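Local coordinates for protein homoserine dehydrogenase (Staphylococcus aureus M1064, PDB 4PG7) that catalyses the NAD(P)-dependent interconversion of aspartate semialdehyde and homoserine in the aspartate pathway, and carries a C-terminal ACT domain, at residues 376-382 with 437-443; 23-29 with 92-98; 170-174 with 229-234; 101-107 with 124-128; 178-182 with 216-222. All blocks are in the same frame, centred on the assembly; numbering follows the deposited sequence.

Contact 1. Residues 376-382 with 437-443; sequences NFFVVVN and VDKVYPV. With LYS (lysine), chain K.
The rings of Phe378 and Tyr441 project together from the same face of the sheet, meeting at an oblique tilt with CD2 of Phe378 3.8 Å from CD2 of Tyr441; Phe377 is likewise met obliquely, its CD1 touching Val440 CG1. The flat amide of Asn376 gives a hydrogen bond from ND2, within its own plane, to Val443 O, which is approached from above its carbonyl plane. The amide's OD1 accepts from the backbone N of Gly421 on the adjoining strand.

Strands 376-382 and 437-443 run antiparallel. Phe378 and Tyr441 form a hydrogen-bonded pair, with Phe378 N 2.7 Å from Tyr441 O. On the face opposite these rings, Val379 and Val440 pack through their CG2 atoms. Lys439 CG stands between its backbone N and carbonyl carbon (chi1 62°), and the extended chain beyond carries NZ to Tyr441 OH, 3.1 Å away, and into a salt bridge with Asp255. Asp438 OD1 lies 2.6 Å from O of the bound lysine, while Lys439 CD packs against that ligand's CD. Asp438 and Lys439 together oppose the single residue Val380, as in a classic beta bulge; it lies at the lysine pocket, to which both belong, on the strand between 375-382 and 278-289 in what is probably the ACT domain.

Contact 2. Residues 23-29 with 92-98; sequences KLNIALL and SLDIIVE. With GOL (glycerol), chain I.
Asn25 and Asp94 face each other where strand 23-29 and segment 92-98 begin to pair, and their side chains illustrate how a polar strand entrance gives way to a hydrophobic interior. The carboxylate of Asp94, turned with CG beside its own backbone N (chi1 -56°), places OD2 on Asn25 N at 2.8 Å and is met on its anti side. In return Asp94 N donates to Asn25 O, so the two residues grip each other twice. A glycerol, probably from the crystallisation liquor, may bridge them as well, its O1 lying between Asn25 ND2 and Asp94 OD2, but its exact placement is doubtful because it sits too close to Ser92 O.

Further along, the strands run parallel, with Val97 N 2.8 Å from Ala27 O. Ile26 holds CG1 between its backbone N and carbonyl carbon (chi1 76°), which leaves CG2 beside the N and against Ile95 CB. The small Ala27 CB receives Leu93 CD1 at 3.7 Å, with Ile96 CD1 also near it. Leu29 sends CD1 obliquely across Ile96 CG2, 3.7 Å away, and over Glu98 CG.

These strands are central in the parallel sheet of a Rossmann-type domain. Helix 323-339 covers the side bearing Leu24, Ile95 and Val97, helices 84-88 and 106-115 pack on the side of Leu29 and Ile96, and strand 55-63 flanks 23-29.

Contact 3. Residues 170-174 with 229-234; sequences NISKF and TSYLSF
Plain strand-on-helix packing, without a hydrogen bond across it, joins the start of strand 171-177 to the C-terminal end of helix 220-234, and so lays a helix against the mixed sheet. The two segments run roughly antiparallel, their axes 9.0 Å apart at closest approach. Phe174 is the main bridge. Its CG lies between the backbone N and the carbonyl carbon (chi1 68°), an orientation that brings one face of the ring against Thr229, whose CG2 lies over its centre in a CH-pi contact, 3.5 Å from the ring centroid. Ser230 OG comes to the edge of the same ring, near its plane. The Phe234 ring is inclined at 29° to that of Phe174 and slid aside, so that the two barely overlap: the centroids are 5.8 Å apart, and CE2 of Phe174 touches CE2 of Phe234 at 3.7 Å. At the edge of Phe234, CE1 approaches Ile171 O, while Ile171 CD1 reaches Ser233 CB.

The hydroxyls that border this apolar patch are turned back on the helix. Ser233 OG donates to Thr229 O, 2.8 Å away and on the opposite face of that carbonyl from Ser233 N, and Ser230 OG bonds to Val226 O. Cohesion across the contact thus rests on dispersion and CH-pi contacts, while the serines meet their polar needs within their own helix.

Contact 4. Residues 101-107 with 124-128; sequences GGIEPTV and NKDLL. With ACT (acetate ion), chain C.
Gly101 and Gly102, both at positive phi, run past a type I turn from Asn124 to Leu127, with the CA atoms of Gly101 and Asn124 4.6 Å apart. Gly102 is held at both ends: its N donates to the anti lone pair of Asp126 OD2 at 2.6 Å, and its O accepts from Asn124 ND2 at 2.9 Å, on a lone pair and in the amide plane. Asn124 reaches across because its CG lies opposite the backbone N (chi1 -175°); its OD1 meanwhile takes the N-H of Asp126, an Asx turn that fixes the amide's rotation. ND2 has a second acceptor in Glu98 OE1. Thr106 OG1 donates to Gly101 O. Beside this polar grip, Leu127 CD1 packs on Val107 CG2 at 3.7 Å and on Ile103 CD1. An acetate, probably from the crystallisation liquor, accepts a hydrogen bond from Lys125 N. Loops following adjacent parallel strands meet here at their carboxyl ends, the place where Rossmann-type domains commonly bind their dinucleotide.

Contact 5. Residues 178-182 with 216-222; sequences LNGTS and DVEGVDA
Asn179 ND2 is gripped by two carboxylates: Asp221 OD2 at 2.8 Å and Asp216 OD1 at 3.0 Å. Both oxygens lie close to the amide plane, one for each N-H, yet the acids are turned differently. Asp221 OD2 is met on its anti side, with the carboxylate 68° from the amide plane, whereas Asp216 OD1 is approached from above its carboxylate plane. The amide arrives here because CG stands opposite the backbone N (chi1 179°), which places the group between the two acids.

The other end of the amide is tied to its own helix. Asn179 is the N-cap of helix 180-192, and OD1 accepts from Ser182 N at 3.0 Å, a capping bond. Ser182 OG lies 2.9 Å from Asp216 O and also near Asn179 OD1, and its single proton may serve either. Thr181 sets CB and its branches against Asp216 OD2, while its OG1 bonds to Phe208 O. At the far end Leu178 CB approaches Ala222 CB at 4.3 Å in a modest apolar contact.

Asp221 OD2 also forms a salt bridge with Lys225 NZ, which in addition donates to Leu178 O. An N-capped helix start is thereby joined to the break between helices 214-217 and 220-234, and the buried amide is fixed in rotation by its bonds to both acids and to the helix N terminus.

How the contacts relate
From the N terminus, contact 2 pairs the first strand with 95-98 and closes a loop of 62 residues within the Rossmann-type domain. Contact 4 follows at once, closing a short loop that holds most of helix 106-115 and strand 119-122; the two contacts touch through Glu98, which meets both the 101-107 and the 124-128 segments. Contact 3 then closes a longer loop in the middle region, and contact 5 is nested inside it, both drawing on helix 220-234. Contact 1 comes last, in the C-terminal domain, yet it reaches the same mixed sheet as contact 3. Contacts 1 and 2 lie on opposite sides of the chain's centre, their centres about 53 Å apart.

Contact 1. Residues 376-382 with 437-443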
# COMPACT_ATOMS: atom_id res chain seq x y z
N ASN A 376 -0.59 22.87 12.32
CA ASN A 376 -1.35 22.70 13.53
C ASN A 376 -0.42 22.24 14.64
O ASN A 376 0.55 21.50 14.40
CB ASN A 376 -2.45 21.68 13.32
CG ASN A 376 -3.11 21.83 11.97
OD1 ASN A 376 -3.57 22.91 11.61
ND2 ASN A 376 -3.12 20.76 11.20
N PHE A 377 -0.73 22.65 15.86
CA PHE A 377 0.21 22.43 16.97
C PHE A 377 -0.49 22.04 18.25
O PHE A 377 -1.59 22.52 18.53
CB PHE A 377 1.01 23.70 17.20
CG PHE A 377 1.81 24.13 16.00
CD1 PHE A 377 3.11 23.67 15.84
CD2 PHE A 377 1.27 25.00 15.04
CE1 PHE A 377 3.86 24.07 14.73
CE2 PHE A 377 2.01 25.40 13.94
CZ PHE A 377 3.31 24.93 13.79
N PHE A 378 0.20 21.23 19.04
CA PHE A 378 -0.22 20.84 20.38
C PHE A 378 0.81 21.45 21.32
O PHE A 378 1.97 21.13 21.25
CB PHE A 378 -0.17 19.32 20.49
CG PHE A 378 -0.37 18.77 21.88
CD1 PHE A 378 -1.61 18.75 22.47
CD2 PHE A 378 0.67 18.16 22.55
CE1 PHE A 378 -1.81 18.16 23.73
CE2 PHE A 378 0.49 17.58 23.80
CZ PHE A 378 -0.76 17.57 24.38
N VAL A 379 0.36 22.35 22.18
CA VAL A 379 1.25 23.15 23.01
C VAL A 379 0.94 22.86 24.48
O VAL A 379 -0.21 23.00 24.89
CB VAL A 379 1.04 24.65 22.76
CG1 VAL A 379 2.02 25.45 23.61
CG2 VAL A 379 1.22 25.00 21.29
N VAL A 380 1.95 22.49 25.25
CA VAL A 380 1.81 22.24 26.69
C VAL A 380 2.51 23.34 27.47
O VAL A 380 3.69 23.62 27.23
CB VAL A 380 2.46 20.92 27.08
CG1 VAL A 380 2.26 20.65 28.56
CG2 VAL A 380 1.86 19.78 26.26
N VAL A 381 1.76 23.99 28.36
CA VAL A 381 2.27 25.07 29.19
C VAL A 381 2.16 24.67 30.66
O VAL A 381 1.13 24.11 31.08
CB VAL A 381 1.53 26.41 28.96
CG1 VAL A 381 1.70 26.85 27.51
CG2 VAL A 381 0.06 26.28 29.29
N ASN A 382 3.20 24.96 31.43
CA ASN A 382 3.22 24.68 32.87
C ASN A 382 3.27 25.95 33.72
O ASN A 382 3.49 27.04 33.20
CB ASN A 382 4.43 23.84 33.29
CG ASN A 382 4.75 22.70 32.36
OD1 ASN A 382 5.89 22.52 31.92
ND2 ASN A 382 3.77 21.86 32.11
N VAL A 437 6.54 27.15 28.23
CA VAL A 437 6.11 26.15 27.28
C VAL A 437 6.94 24.89 27.52
O VAL A 437 8.14 24.91 27.35
CB VAL A 437 6.32 26.63 25.82
CG1 VAL A 437 5.99 25.53 24.83
CG2 VAL A 437 5.46 27.86 25.54
N ASP A 438 6.29 23.80 27.91
CA ASP A 438 6.99 22.55 28.15
C ASP A 438 7.43 21.99 26.81
O ASP A 438 8.60 21.72 26.60
CB ASP A 438 6.07 21.56 28.85
CG ASP A 438 6.74 20.19 29.08
OD1 ASP A 438 7.97 20.11 29.18
OD2 ASP A 438 6.01 19.20 29.18
N LYS A 439 6.49 21.87 25.89
CA LYS A 439 6.82 21.40 24.58
C LYS A 439 5.68 21.62 23.60
O LYS A 439 4.55 21.93 23.99
CB LYS A 439 7.13 19.92 24.64
CG LYS A 439 5.97 19.08 25.09
CD LYS A 439 6.50 17.75 25.61
CE LYS A 439 5.39 16.89 26.18
NZ LYS A 439 6.01 15.68 26.80
N VAL A 440 6.01 21.42 22.34
CA VAL A 440 5.08 21.59 21.24
C VAL A 440 5.26 20.39 20.35
O VAL A 440 6.38 20.05 19.95
CB VAL A 440 5.37 22.89 20.45
CG1 VAL A 440 4.45 23.02 19.25
CG2 VAL A 440 5.22 24.11 21.34
N TYR A 441 4.15 19.73 20.03
CA TYR A 441 4.13 18.67 19.03
C TYR A 441 3.27 19.12 17.85
O TYR A 441 2.26 19.79 18.05
CB TYR A 441 3.52 17.40 19.60
CG TYR A 441 4.23 16.73 20.74
CD1 TYR A 441 5.58 16.90 20.98
CD2 TYR A 441 3.55 15.83 21.54
CE1 TYR A 441 6.21 16.25 22.02
CE2 TYR A 441 4.18 15.16 22.58
CZ TYR A 441 5.51 15.36 22.81
OH TYR A 441 6.13 14.67 23.84
N PRO A 442 3.66 18.75 16.62
CA PRO A 442 2.76 19.00 15.49
C PRO A 442 1.51 18.15 15.60
O PRO A 442 1.51 17.12 16.29
CB PRO A 442 3.57 18.58 14.25
CG PRO A 442 4.69 17.77 14.76
CD PRO A 442 4.92 18.11 16.21
N VAL A 443 0.45 18.60 14.94
CA VAL A 443 -0.82 17.91 14.90
C VAL A 443 -1.18 17.71 13.45
O VAL A 443 -1.14 18.67 12.66
CB VAL A 443 -1.93 18.71 15.61
CG1 VAL A 443 -3.26 18.01 15.50
CG2 VAL A 443 -1.57 18.97 17.07
N LYS K . 8.43 14.92 30.70
CA LYS K . 9.36 15.68 29.80
C LYS K . 9.19 17.19 29.93
O LYS K . 9.46 17.95 28.97
CB LYS K . 9.13 15.27 28.34
CG LYS K . 10.24 15.71 27.40
CD LYS K . 9.70 16.44 26.18
CE LYS K . 10.86 16.97 25.36
NZ LYS K . 10.43 17.71 24.15
OXT LYS K . 8.81 17.68 31.00
O HOH W 1 0.47 20.41 11.20

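Contact 2. Residues 23-29 with 92-98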
# COMPACT_ATOMS: atom_id res chain seq x y z
N LYS A 23 26.85 -19.27 -17.60
CA LYS A 23 27.26 -19.14 -16.21
C LYS A 23 27.22 -17.65 -15.81
O LYS A 23 27.79 -16.78 -16.49
CB LYS A 23 28.68 -19.70 -16.04
CG LYS A 23 28.84 -20.80 -15.01
CD LYS A 23 30.32 -21.10 -14.79
CE LYS A 23 30.57 -22.41 -14.07
NZ LYS A 23 30.16 -23.60 -14.86
N LEU A 24 26.52 -17.36 -14.72
CA LEU A 24 26.54 -16.03 -14.11
C LEU A 24 27.41 -16.10 -12.87
O LEU A 24 27.02 -16.67 -11.85
CB LEU A 24 25.12 -15.57 -13.74
CG LEU A 24 24.47 -14.59 -14.72
CD1 LEU A 24 22.99 -14.43 -14.40
CD2 LEU A 24 25.17 -13.24 -14.66
N ASN A 25 28.60 -15.51 -12.97
CA ASN A 25 29.56 -15.55 -11.87
C ASN A 25 29.32 -14.36 -10.94
O ASN A 25 29.33 -13.20 -11.37
CB ASN A 25 30.98 -15.53 -12.41
CG ASN A 25 31.38 -16.86 -13.04
OD1 ASN A 25 31.27 -17.91 -12.42
ND2 ASN A 25 31.84 -16.82 -14.27
N ILE A 26 29.06 -14.65 -9.68
CA ILE A 26 28.78 -13.60 -8.71
C ILE A 26 29.70 -13.70 -7.51
O ILE A 26 30.31 -14.75 -7.24
CB ILE A 26 27.29 -13.60 -8.27
CG1 ILE A 26 26.98 -14.72 -7.27
CG2 ILE A 26 26.37 -13.73 -9.48
CD1 ILE A 26 25.59 -14.61 -6.66
N ALA A 27 29.81 -12.59 -6.81
CA ALA A 27 30.47 -12.54 -5.52
C ALA A 27 29.57 -11.88 -4.47
O ALA A 27 28.80 -10.95 -4.78
CB ALA A 27 31.78 -11.79 -5.64
N LEU A 28 29.67 -12.37 -3.24
CA LEU A 28 28.96 -11.79 -2.09
C LEU A 28 29.93 -11.03 -1.21
O LEU A 28 31.01 -11.55 -0.91
CB LEU A 28 28.34 -12.86 -1.22
CG LEU A 28 26.86 -13.04 -1.39
CD1 LEU A 28 26.65 -13.76 -2.71
CD2 LEU A 28 26.29 -13.80 -0.20
N LEU A 29 29.57 -9.80 -0.85
CA LEU A 29 30.36 -9.04 0.09
C LEU A 29 29.61 -9.09 1.41
O LEU A 29 28.60 -8.39 1.57
CB LEU A 29 30.56 -7.60 -0.39
CG LEU A 29 31.13 -7.39 -1.79
CD1 LEU A 29 31.25 -5.91 -2.07
CD2 LEU A 29 32.50 -8.06 -1.93
N SER A 92 36.08 -12.09 -14.44
CA SER A 92 35.05 -13.07 -14.75
C SER A 92 33.75 -12.82 -14.00
O SER A 92 32.74 -13.45 -14.31
CB SER A 92 35.54 -14.48 -14.44
OG SER A 92 35.48 -14.76 -13.05
N LEU A 93 33.76 -11.94 -13.00
CA LEU A 93 32.53 -11.66 -12.26
C LEU A 93 31.58 -10.80 -13.07
O LEU A 93 31.99 -9.85 -13.73
CB LEU A 93 32.83 -10.98 -10.93
CG LEU A 93 33.59 -11.82 -9.91
CD1 LEU A 93 33.76 -11.02 -8.63
CD2 LEU A 93 32.90 -13.14 -9.61
N ASP A 94 30.31 -11.16 -13.03
CA ASP A 94 29.26 -10.43 -13.72
C ASP A 94 28.51 -9.51 -12.76
O ASP A 94 28.11 -8.41 -13.14
CB ASP A 94 28.29 -11.44 -14.34
CG ASP A 94 28.99 -12.42 -15.27
OD1 ASP A 94 29.64 -11.93 -16.23
OD2 ASP A 94 28.93 -13.65 -15.03
N ILE A 95 28.32 -9.97 -11.53
CA ILE A 95 27.51 -9.27 -10.54
C ILE A 95 28.13 -9.33 -9.14
O ILE A 95 28.59 -10.38 -8.70
CB ILE A 95 26.09 -9.89 -10.45
CG1 ILE A 95 25.45 -10.03 -11.84
CG2 ILE A 95 25.21 -9.06 -9.52
CD1 ILE A 95 24.12 -10.75 -11.85
N ILE A 96 28.09 -8.20 -8.44
CA ILE A 96 28.53 -8.12 -7.05
C ILE A 96 27.30 -7.87 -6.17
O ILE A 96 26.54 -6.92 -6.39
CB ILE A 96 29.50 -6.95 -6.82
CG1 ILE A 96 30.67 -6.99 -7.81
CG2 ILE A 96 30.01 -6.95 -5.38
CD1 ILE A 96 31.56 -8.18 -7.65
N VAL A 97 27.13 -8.74 -5.19
CA VAL A 97 26.02 -8.64 -4.24
C VAL A 97 26.58 -8.21 -2.89
O VAL A 97 27.33 -8.95 -2.27
CB VAL A 97 25.30 -9.98 -4.08
CG1 VAL A 97 24.17 -9.87 -3.07
CG2 VAL A 97 24.79 -10.45 -5.43
N GLU A 98 26.23 -7.00 -2.47
CA GLU A 98 26.79 -6.46 -1.24
C GLU A 98 25.76 -6.47 -0.11
O GLU A 98 24.69 -5.88 -0.22
CB GLU A 98 27.30 -5.04 -1.49
CG GLU A 98 28.03 -4.43 -0.31
CD GLU A 98 27.12 -3.57 0.55
OE1 GLU A 98 26.53 -2.61 -0.01
OE2 GLU A 98 26.99 -3.85 1.76
C1 GOL I . 31.93 -14.20 -16.57
O1 GOL I . 30.90 -14.93 -15.90
C2 GOL I . 31.72 -14.09 -18.06
O2 GOL I . 32.87 -13.41 -18.57
C3 GOL I . 31.59 -15.46 -18.69
O3 GOL I . 30.54 -16.22 -18.07

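Contact 3. Residues 170-174 with 229-234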
# COMPACT_ATOMS: atom_id res chain seq x y z
N ASN A 170 3.14 12.76 -8.96
CA ASN A 170 3.50 14.01 -8.31
C ASN A 170 3.11 13.97 -6.83
O ASN A 170 2.02 14.40 -6.43
CB ASN A 170 2.82 15.19 -9.00
N ILE A 171 4.02 13.44 -6.03
CA ILE A 171 3.88 13.40 -4.59
C ILE A 171 4.31 14.74 -4.02
O ILE A 171 5.40 15.19 -4.30
CB ILE A 171 4.73 12.27 -3.98
CG1 ILE A 171 4.33 10.92 -4.56
CG2 ILE A 171 4.61 12.27 -2.46
CD1 ILE A 171 5.26 9.78 -4.18
N SER A 172 3.47 15.38 -3.22
CA SER A 172 3.82 16.62 -2.55
C SER A 172 4.15 16.45 -1.06
O SER A 172 4.82 17.29 -0.46
CB SER A 172 2.68 17.62 -2.69
OG SER A 172 1.55 17.21 -1.95
N LYS A 173 3.68 15.36 -0.46
CA LYS A 173 3.88 15.15 0.97
C LYS A 173 3.77 13.66 1.29
O LYS A 173 2.97 12.95 0.69
CB LYS A 173 2.87 15.97 1.78
CG LYS A 173 2.91 15.76 3.30
CD LYS A 173 1.95 16.71 4.00
CE LYS A 173 1.91 16.46 5.50
NZ LYS A 173 0.81 17.21 6.17
N PHE A 174 4.59 13.19 2.21
CA PHE A 174 4.36 11.89 2.82
C PHE A 174 4.49 11.98 4.31
O PHE A 174 5.23 12.81 4.83
CB PHE A 174 5.33 10.83 2.27
CG PHE A 174 6.77 11.03 2.67
CD1 PHE A 174 7.24 10.56 3.89
CD2 PHE A 174 7.65 11.65 1.82
CE1 PHE A 174 8.56 10.74 4.27
CE2 PHE A 174 8.98 11.82 2.19
CZ PHE A 174 9.43 11.38 3.41
N THR A 229 12.97 7.87 1.76
CA THR A 229 11.64 8.08 1.23
C THR A 229 11.55 9.40 0.43
O THR A 229 10.86 9.45 -0.60
CB THR A 229 10.59 8.00 2.33
OG1 THR A 229 10.70 6.72 2.97
CG2 THR A 229 9.19 8.16 1.78
N SER A 230 12.25 10.43 0.88
CA SER A 230 12.29 11.72 0.17
C SER A 230 12.99 11.58 -1.18
O SER A 230 12.57 12.19 -2.18
CB SER A 230 13.03 12.77 1.01
OG SER A 230 12.33 13.06 2.21
N TYR A 231 14.05 10.80 -1.21
CA TYR A 231 14.77 10.53 -2.45
C TYR A 231 13.90 9.78 -3.47
O TYR A 231 13.83 10.16 -4.63
CB TYR A 231 16.05 9.75 -2.17
CG TYR A 231 16.87 9.50 -3.41
CD1 TYR A 231 17.37 10.56 -4.16
CD2 TYR A 231 17.14 8.20 -3.85
CE1 TYR A 231 18.10 10.34 -5.31
CE2 TYR A 231 17.88 7.97 -4.99
CZ TYR A 231 18.36 9.04 -5.72
OH TYR A 231 19.09 8.79 -6.85
N LEU A 232 13.21 8.74 -3.01
CA LEU A 232 12.32 7.97 -3.85
C LEU A 232 11.06 8.74 -4.25
O LEU A 232 10.62 8.63 -5.39
CB LEU A 232 11.93 6.67 -3.16
CG LEU A 232 13.11 5.71 -2.91
CD1 LEU A 232 12.65 4.50 -2.11
CD2 LEU A 232 13.75 5.27 -4.22
N SER A 233 10.50 9.56 -3.35
CA SER A 233 9.28 10.33 -3.64
C SER A 233 9.50 11.58 -4.47
O SER A 233 8.69 11.90 -5.35
CB SER A 233 8.58 10.74 -2.33
OG SER A 233 8.21 9.59 -1.59
N PHE A 234 10.53 12.34 -4.14
CA PHE A 234 10.72 13.66 -4.70
C PHE A 234 11.91 13.77 -5.64
O PHE A 234 12.12 14.83 -6.21
CB PHE A 234 10.94 14.68 -3.59
CG PHE A 234 9.90 14.66 -2.52
CD1 PHE A 234 8.55 14.70 -2.85
CD2 PHE A 234 10.26 14.67 -1.18
CE1 PHE A 234 7.59 14.70 -1.85
CE2 PHE A 234 9.30 14.69 -0.19
CZ PHE A 234 7.97 14.71 -0.52

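Contact 4. Residues 101-107 with 124-128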
# COMPACT_ATOMS: atom_id res chain seq x y z
N GLY A 101 26.99 -3.83 4.73
CA GLY A 101 26.69 -2.63 5.49
C GLY A 101 27.87 -1.69 5.46
O GLY A 101 28.94 -2.00 4.89
N GLY A 102 27.67 -0.52 6.05
CA GLY A 102 28.73 0.48 6.18
C GLY A 102 28.80 1.44 5.01
O GLY A 102 28.38 1.11 3.89
N ILE A 103 29.34 2.62 5.26
CA ILE A 103 29.56 3.62 4.22
C ILE A 103 31.00 3.57 3.75
O ILE A 103 31.26 3.56 2.54
CB ILE A 103 29.24 5.03 4.72
CG1 ILE A 103 27.77 5.12 5.14
CG2 ILE A 103 29.55 6.08 3.65
CD1 ILE A 103 26.81 4.69 4.06
N GLU A 104 31.94 3.58 4.69
CA GLU A 104 33.34 3.47 4.36
C GLU A 104 33.90 2.20 4.98
O GLU A 104 33.68 1.95 6.17
CB GLU A 104 34.08 4.72 4.84
CG GLU A 104 33.45 6.00 4.32
CD GLU A 104 34.03 7.26 4.95
OE1 GLU A 104 33.28 8.26 5.04
OE2 GLU A 104 35.21 7.24 5.36
N PRO A 105 34.58 1.37 4.18
CA PRO A 105 34.96 1.57 2.78
C PRO A 105 33.94 1.05 1.75
O PRO A 105 34.23 1.06 0.54
CB PRO A 105 36.25 0.76 2.68
CG PRO A 105 36.04 -0.38 3.62
CD PRO A 105 35.04 0.06 4.66
N THR A 106 32.77 0.62 2.21
CA THR A 106 31.83 -0.13 1.38
C THR A 106 31.40 0.59 0.10
O THR A 106 31.37 -0.02 -0.97
CB THR A 106 30.56 -0.49 2.17
OG1 THR A 106 30.95 -1.09 3.41
CG2 THR A 106 29.68 -1.48 1.41
N VAL A 107 31.07 1.87 0.21
CA VAL A 107 30.63 2.62 -0.97
C VAL A 107 31.72 2.70 -2.05
O VAL A 107 31.42 2.57 -3.23
CB VAL A 107 30.11 4.03 -0.60
CG1 VAL A 107 29.89 4.87 -1.85
CG2 VAL A 107 28.80 3.91 0.16
N ASN A 124 22.47 -2.88 1.62
CA ASN A 124 23.18 -2.11 2.63
C ASN A 124 22.24 -1.08 3.31
O ASN A 124 21.82 -0.11 2.68
CB ASN A 124 24.34 -1.41 1.94
CG ASN A 124 25.25 -0.66 2.88
OD1 ASN A 124 24.82 -0.11 3.90
ND2 ASN A 124 26.53 -0.61 2.51
N LYS A 125 21.96 -1.31 4.59
CA LYS A 125 20.97 -0.50 5.33
C LYS A 125 21.50 0.85 5.76
O LYS A 125 20.73 1.67 6.25
CB LYS A 125 20.50 -1.24 6.59
CG LYS A 125 19.80 -2.56 6.31
CD LYS A 125 18.54 -2.36 5.48
CE LYS A 125 17.66 -3.61 5.51
NZ LYS A 125 16.33 -3.35 4.90
N ASP A 126 22.79 1.07 5.60
CA ASP A 126 23.40 2.33 5.99
C ASP A 126 23.44 3.35 4.86
O ASP A 126 23.79 4.51 5.11
CB ASP A 126 24.80 2.09 6.54
CG ASP A 126 24.82 1.07 7.66
OD1 ASP A 126 24.01 1.21 8.59
OD2 ASP A 126 25.63 0.12 7.60
N LEU A 127 23.14 2.93 3.63
CA LEU A 127 23.14 3.85 2.48
C LEU A 127 22.06 4.92 2.63
O LEU A 127 20.92 4.63 3.00
CB LEU A 127 22.87 3.11 1.17
CG LEU A 127 23.99 2.46 0.33
CD1 LEU A 127 25.40 2.57 0.92
CD2 LEU A 127 23.58 1.10 -0.17
N LEU A 128 22.42 6.15 2.32
CA LEU A 128 21.51 7.28 2.37
C LEU A 128 21.38 7.82 0.94
O LEU A 128 21.94 7.23 -0.00
CB LEU A 128 22.03 8.33 3.35
CG LEU A 128 21.97 7.86 4.81
CD1 LEU A 128 22.80 8.74 5.74
CD2 LEU A 128 20.54 7.79 5.31
C ACT C . 23.52 -5.18 5.83
O ACT C . 22.73 -5.88 5.14
OXT ACT C . 23.56 -3.95 5.72
CH3 ACT C . 24.39 -5.83 6.87

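Contact 5. Residues 178-182 with 216-222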
# COMPACT_ATOMS: atom_id res chain seq x y z
N LEU A 178 7.61 4.79 10.69
CA LEU A 178 8.76 4.22 10.01
C LEU A 178 9.70 3.45 10.91
O LEU A 178 10.74 2.99 10.45
CB LEU A 178 9.55 5.31 9.29
CG LEU A 178 8.75 6.09 8.24
CD1 LEU A 178 9.62 7.18 7.64
CD2 LEU A 178 8.25 5.16 7.15
N ASN A 179 9.32 3.28 12.16
CA ASN A 179 10.15 2.53 13.07
C ASN A 179 9.21 1.68 13.92
O ASN A 179 8.41 2.21 14.68
CB ASN A 179 10.99 3.50 13.91
CG ASN A 179 11.87 2.78 14.92
OD1 ASN A 179 11.61 2.79 16.12
ND2 ASN A 179 12.89 2.10 14.41
N GLY A 180 9.31 0.37 13.77
CA GLY A 180 8.43 -0.58 14.48
C GLY A 180 8.54 -0.50 15.99
O GLY A 180 7.54 -0.55 16.70
N THR A 181 9.76 -0.37 16.49
CA THR A 181 10.00 -0.38 17.94
C THR A 181 9.37 0.81 18.65
O THR A 181 8.73 0.64 19.70
CB THR A 181 11.51 -0.42 18.24
OG1 THR A 181 12.04 -1.65 17.73
CG2 THR A 181 11.76 -0.33 19.73
N SER A 182 9.53 2.00 18.09
CA SER A 182 8.92 3.18 18.69
C SER A 182 7.42 3.15 18.63
O SER A 182 6.75 3.56 19.56
CB SER A 182 9.36 4.46 17.99
OG SER A 182 10.68 4.79 18.34
N ASP A 216 16.29 3.48 17.65
CA ASP A 216 14.83 3.41 17.53
C ASP A 216 14.17 4.59 18.24
O ASP A 216 13.45 5.40 17.63
CB ASP A 216 14.29 2.11 18.17
CG ASP A 216 14.74 0.87 17.44
OD1 ASP A 216 14.94 0.91 16.20
OD2 ASP A 216 14.83 -0.18 18.12
N VAL A 217 14.43 4.65 19.53
CA VAL A 217 13.78 5.57 20.46
C VAL A 217 14.09 7.04 20.21
O VAL A 217 13.25 7.89 20.44
CB VAL A 217 14.13 5.15 21.90
CG1 VAL A 217 14.01 6.29 22.89
CG2 VAL A 217 13.26 3.97 22.31
N GLU A 218 15.28 7.34 19.71
CA GLU A 218 15.64 8.74 19.40
C GLU A 218 15.29 9.14 17.97
O GLU A 218 15.60 10.26 17.53
CB GLU A 218 17.14 8.98 19.69
CG GLU A 218 17.50 8.76 21.15
CD GLU A 218 16.68 9.60 22.08
OE1 GLU A 218 16.38 10.77 21.75
OE2 GLU A 218 16.33 9.09 23.15
N GLY A 219 14.66 8.23 17.23
CA GLY A 219 14.16 8.55 15.91
C GLY A 219 15.20 8.57 14.79
O GLY A 219 14.91 9.06 13.68
N VAL A 220 16.38 8.04 15.06
CA VAL A 220 17.47 8.07 14.05
C VAL A 220 17.12 7.15 12.88
O VAL A 220 17.23 7.56 11.71
CB VAL A 220 18.85 7.68 14.66
CG1 VAL A 220 19.94 7.74 13.60
CG2 VAL A 220 19.19 8.59 15.82
N ASP A 221 16.71 5.93 13.18
CA ASP A 221 16.27 4.98 12.14
C ASP A 221 15.19 5.57 11.27
O ASP A 221 15.25 5.47 10.03
CB ASP A 221 15.75 3.68 12.77
CG ASP A 221 15.21 2.71 11.74
OD1 ASP A 221 15.99 2.39 10.82
OD2 ASP A 221 14.03 2.26 11.84
N ALA A 222 14.19 6.18 11.90
CA ALA A 222 13.11 6.81 11.18
C ALA A 222 13.61 7.97 10.31
O ALA A 222 13.15 8.14 9.18
CB ALA A 222 12.05 7.30 12.15